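Local coordinates for protein AimR transcriptional regulator (Bacillus phage phi3T, PDB 5ZVV) that activates transcription of the phage aimX locus as a homodimer, apparently promoting lytic replication, until the arbitrium peptide converts it to an inactive monomer and lysogeny follows, at residues Y345-I348 and R349-K353. Residues are numbered along the deposited sequence; the frame is centred on the assembly and turned at random.
Sequences YKSI and RYFKK
Four successive i to i+4 bonds join Tyr-345–Ile-348 to Arg-349–Lys-353 as consecutive turns of one alpha-helix: Arg-349 N donates to Tyr-345 O, Tyr-350 N to Lys-346 O, Phe-351 N to Ser-347 O and Lys-352 N to Ile-348 O. Each spans 2.9 Å, and the Phe-351 N–H, at 168° to Ser-347 O, is the straightest of the set. Backbone torsions throughout are helical.

The side-chain evidence centres on Ser-347 and Phe-351, one turn apart. The chi1 of Ser-347 (166°) turns OG away from its own N, on the side of the carbonyl carbon, where it lies 3.4 Å from Phe-351 CE2; its hydrogen bond goes elsewhere, to Gly-328 O, which ties this helix to helix 324-338. The same side of the Phe-351 ring reaches back along the helix, with CD2 3.3 Å from Ser-347 O. Tyr-350 repeats this placement one residue earlier: with CG beside the backbone N (chi1 -81°), its CD2 comes to 3.2 Å from Lys-346 O. The aliphatic parts of Arg-349 and Lys-352 also run past carbonyls of the preceding turn; Arg-349 CG lies 3.4 Å from Tyr-345 O and Lys-352 CG 3.3 Å from Ile-348 O.

Helix 341-353 belongs to the all-helical AimR fold of the TPR clan, and its side chains meet several neighbours. The Tyr-350 ring is nearly parallel to that of Tyr-331 on helix 324-338, whereas Phe-351 meets Phe-329 edge-to-face. Buried Ile-348 packs on Pro-363, Leu-364 and Leu-367 of helix 361-369, and together with Tyr-345 and Arg-349 also touches Leu-379 of the second subunit, placing this turn at the dimer interface.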
ATOM      1  N   TYR A 345      16.977 -20.500  -0.859  1.00 31.00           N
ATOM      2  CA  TYR A 345      16.717 -19.493   0.165  1.00 29.49           C
ATOM      3  C   TYR A 345      16.535 -18.115  -0.461  1.00 28.21           C
ATOM      4  O   TYR A 345      15.600 -17.380  -0.118  1.00 30.35           O
ATOM      5  CB  TYR A 345      17.856 -19.471   1.187  1.00 29.37           C
ATOM      6  CG  TYR A 345      18.081 -20.782   1.913  1.00 34.54           C
ATOM      7  CD1 TYR A 345      17.055 -21.711   2.051  1.00 37.10           C
ATOM      8  CD2 TYR A 345      19.319 -21.087   2.465  1.00 34.06           C
ATOM      9  CE1 TYR A 345      17.258 -22.908   2.715  1.00 36.75           C
ATOM     10  CE2 TYR A 345      19.531 -22.281   3.129  1.00 34.44           C
ATOM     11  CZ  TYR A 345      18.497 -23.186   3.251  1.00 37.04           C
ATOM     12  OH  TYR A 345      18.703 -24.376   3.911  1.00 43.49           O
ATOM     13  N   LYS A 346      17.422 -17.750  -1.391  1.00 28.37           N
ATOM     14  CA  LYS A 346      17.308 -16.453  -2.051  1.00 25.37           C
ATOM     15  C   LYS A 346      16.045 -16.376  -2.899  1.00 29.12           C
ATOM     16  O   LYS A 346      15.369 -15.339  -2.923  1.00 29.32           O
ATOM     17  CB  LYS A 346      18.552 -16.184  -2.900  1.00 28.83           C
ATOM     18  CG  LYS A 346      19.830 -16.022  -2.086  1.00 35.89           C
ATOM     19  CD  LYS A 346      20.923 -15.311  -2.874  1.00 39.02           C
ATOM     20  CE  LYS A 346      21.858 -16.289  -3.564  1.00 47.55           C
ATOM     21  NZ  LYS A 346      22.676 -17.054  -2.584  1.00 52.83           N
ATOM     22  N   SER A 347      15.712 -17.463  -3.600  1.00 27.82           N
ATOM     23  CA  SER A 347      14.447 -17.525  -4.325  1.00 27.61           C
ATOM     24  C   SER A 347      13.273 -17.247  -3.396  1.00 26.97           C
ATOM     25  O   SER A 347      12.370 -16.467  -3.728  1.00 27.55           O
ATOM     26  CB  SER A 347      14.297 -18.893  -4.994  1.00 28.09           C
ATOM     27  OG  SER A 347      12.963 -19.105  -5.429  1.00 31.21           O
ATOM     28  N   ILE A 348      13.277 -17.872  -2.215  1.00 28.03           N
ATOM     29  CA  ILE A 348      12.218 -17.634  -1.238  1.00 25.92           C
ATOM     30  C   ILE A 348      12.182 -16.167  -0.837  1.00 28.01           C
ATOM     31  O   ILE A 348      11.108 -15.557  -0.758  1.00 23.04           O
ATOM     32  CB  ILE A 348      12.403 -18.550  -0.013  1.00 33.09           C
ATOM     33  CG1 ILE A 348      12.130 -20.006  -0.388  1.00 33.36           C
ATOM     34  CG2 ILE A 348      11.489 -18.115   1.128  1.00 27.47           C
ATOM     35  CD1 ILE A 348      12.492 -20.989   0.694  1.00 31.04           C
ATOM     36  N   ARG A 349      13.352 -15.573  -0.587  1.00 29.80           N
ATOM     37  CA  ARG A 349      13.386 -14.180  -0.148  1.00 29.87           C
ATOM     38  C   ARG A 349      12.835 -13.247  -1.219  1.00 29.01           C
ATOM     39  O   ARG A 349      12.174 -12.249  -0.904  1.00 30.67           O
ATOM     40  CB  ARG A 349      14.810 -13.780   0.237  1.00 25.53           C
ATOM     41  CG  ARG A 349      15.299 -14.445   1.512  1.00 28.84           C
ATOM     42  CD  ARG A 349      16.726 -14.044   1.856  1.00 32.92           C
ATOM     43  NE  ARG A 349      17.199 -14.738   3.052  1.00 40.24           N
ATOM     44  CZ  ARG A 349      17.020 -14.295   4.292  1.00 37.65           C
ATOM     45  NH1 ARG A 349      16.380 -13.152   4.506  1.00 27.14           N
ATOM     46  NH2 ARG A 349      17.482 -14.994   5.321  1.00 38.69           N
ATOM     47  N   TYR A 350      13.078 -13.559  -2.491  1.00 31.89           N
ATOM     48  CA  TYR A 350      12.570 -12.687  -3.545  1.00 29.64           C
ATOM     49  C   TYR A 350      11.079 -12.897  -3.788  1.00 27.62           C
ATOM     50  O   TYR A 350      10.357 -11.934  -4.070  1.00 32.12           O
ATOM     51  CB  TYR A 350      13.375 -12.888  -4.826  1.00 34.95           C
ATOM     52  CG  TYR A 350      14.679 -12.126  -4.808  1.00 33.37           C
ATOM     53  CD1 TYR A 350      14.692 -10.739  -4.891  1.00 33.78           C
ATOM     54  CD2 TYR A 350      15.895 -12.788  -4.697  1.00 32.18           C
ATOM     55  CE1 TYR A 350      15.879 -10.033  -4.868  1.00 33.63           C
ATOM     56  CE2 TYR A 350      17.087 -12.091  -4.672  1.00 29.04           C
ATOM     57  CZ  TYR A 350      17.073 -10.711  -4.761  1.00 36.90           C
ATOM     58  OH  TYR A 350      18.259 -10.007  -4.741  1.00 35.84           O
ATOM     59  N   PHE A 351      10.595 -14.136  -3.679  1.00 24.26           N
ATOM     60  CA  PHE A 351       9.153 -14.356  -3.728  1.00 27.14           C
ATOM     61  C   PHE A 351       8.446 -13.668  -2.567  1.00 30.14           C
ATOM     62  O   PHE A 351       7.306 -13.208  -2.716  1.00 27.14           O
ATOM     63  CB  PHE A 351       8.843 -15.854  -3.728  1.00 29.12           C
ATOM     64  CG  PHE A 351       8.960 -16.492  -5.080  1.00 24.03           C
ATOM     65  CD1 PHE A 351       8.337 -15.925  -6.179  1.00 23.89           C
ATOM     66  CD2 PHE A 351       9.699 -17.650  -5.256  1.00 24.17           C
ATOM     67  CE1 PHE A 351       8.444 -16.506  -7.429  1.00 25.98           C
ATOM     68  CE2 PHE A 351       9.810 -18.236  -6.504  1.00 23.55           C
ATOM     69  CZ  PHE A 351       9.181 -17.662  -7.592  1.00 20.21           C
ATOM     70  N   LYS A 352       9.101 -13.587  -1.407  1.00 28.67           N
ATOM     71  CA  LYS A 352       8.534 -12.850  -0.282  1.00 33.19           C
ATOM     72  C   LYS A 352       8.520 -11.353  -0.560  1.00 32.88           C
ATOM     73  O   LYS A 352       7.515 -10.675  -0.312  1.00 31.32           O
ATOM     74  CB  LYS A 352       9.323 -13.147   0.991  1.00 31.65           C
ATOM     75  CG  LYS A 352       9.030 -14.499   1.605  1.00 32.20           C
ATOM     76  CD  LYS A 352       7.691 -14.497   2.318  1.00 37.30           C
ATOM     77  CE  LYS A 352       7.549 -15.726   3.192  1.00 34.72           C
ATOM     78  NZ  LYS A 352       6.322 -15.686   4.034  1.00 37.98           N
ATOM     79  N   LYS A 353       9.633 -10.818  -1.074  1.00 30.15           N
ATOM     80  CA  LYS A 353       9.706  -9.385  -1.342  1.00 31.22           C
ATOM     81  C   LYS A 353       8.697  -8.952  -2.395  1.00 31.02           C
ATOM     82  O   LYS A 353       8.234  -7.805  -2.373  1.00 27.34           O
ATOM     83  CB  LYS A 353      11.119  -8.998  -1.777  1.00 33.58           C
ATOM     84  CG  LYS A 353      12.131  -8.928  -0.645  1.00 34.48           C
ATOM     85  CD  LYS A 353      13.470  -8.423  -1.156  1.00 39.72           C
ATOM     86  CE  LYS A 353      14.508  -8.346  -0.049  1.00 45.63           C
ATOM     87  NZ  LYS A 353      15.819  -7.859  -0.565  1.00 52.25           N
TER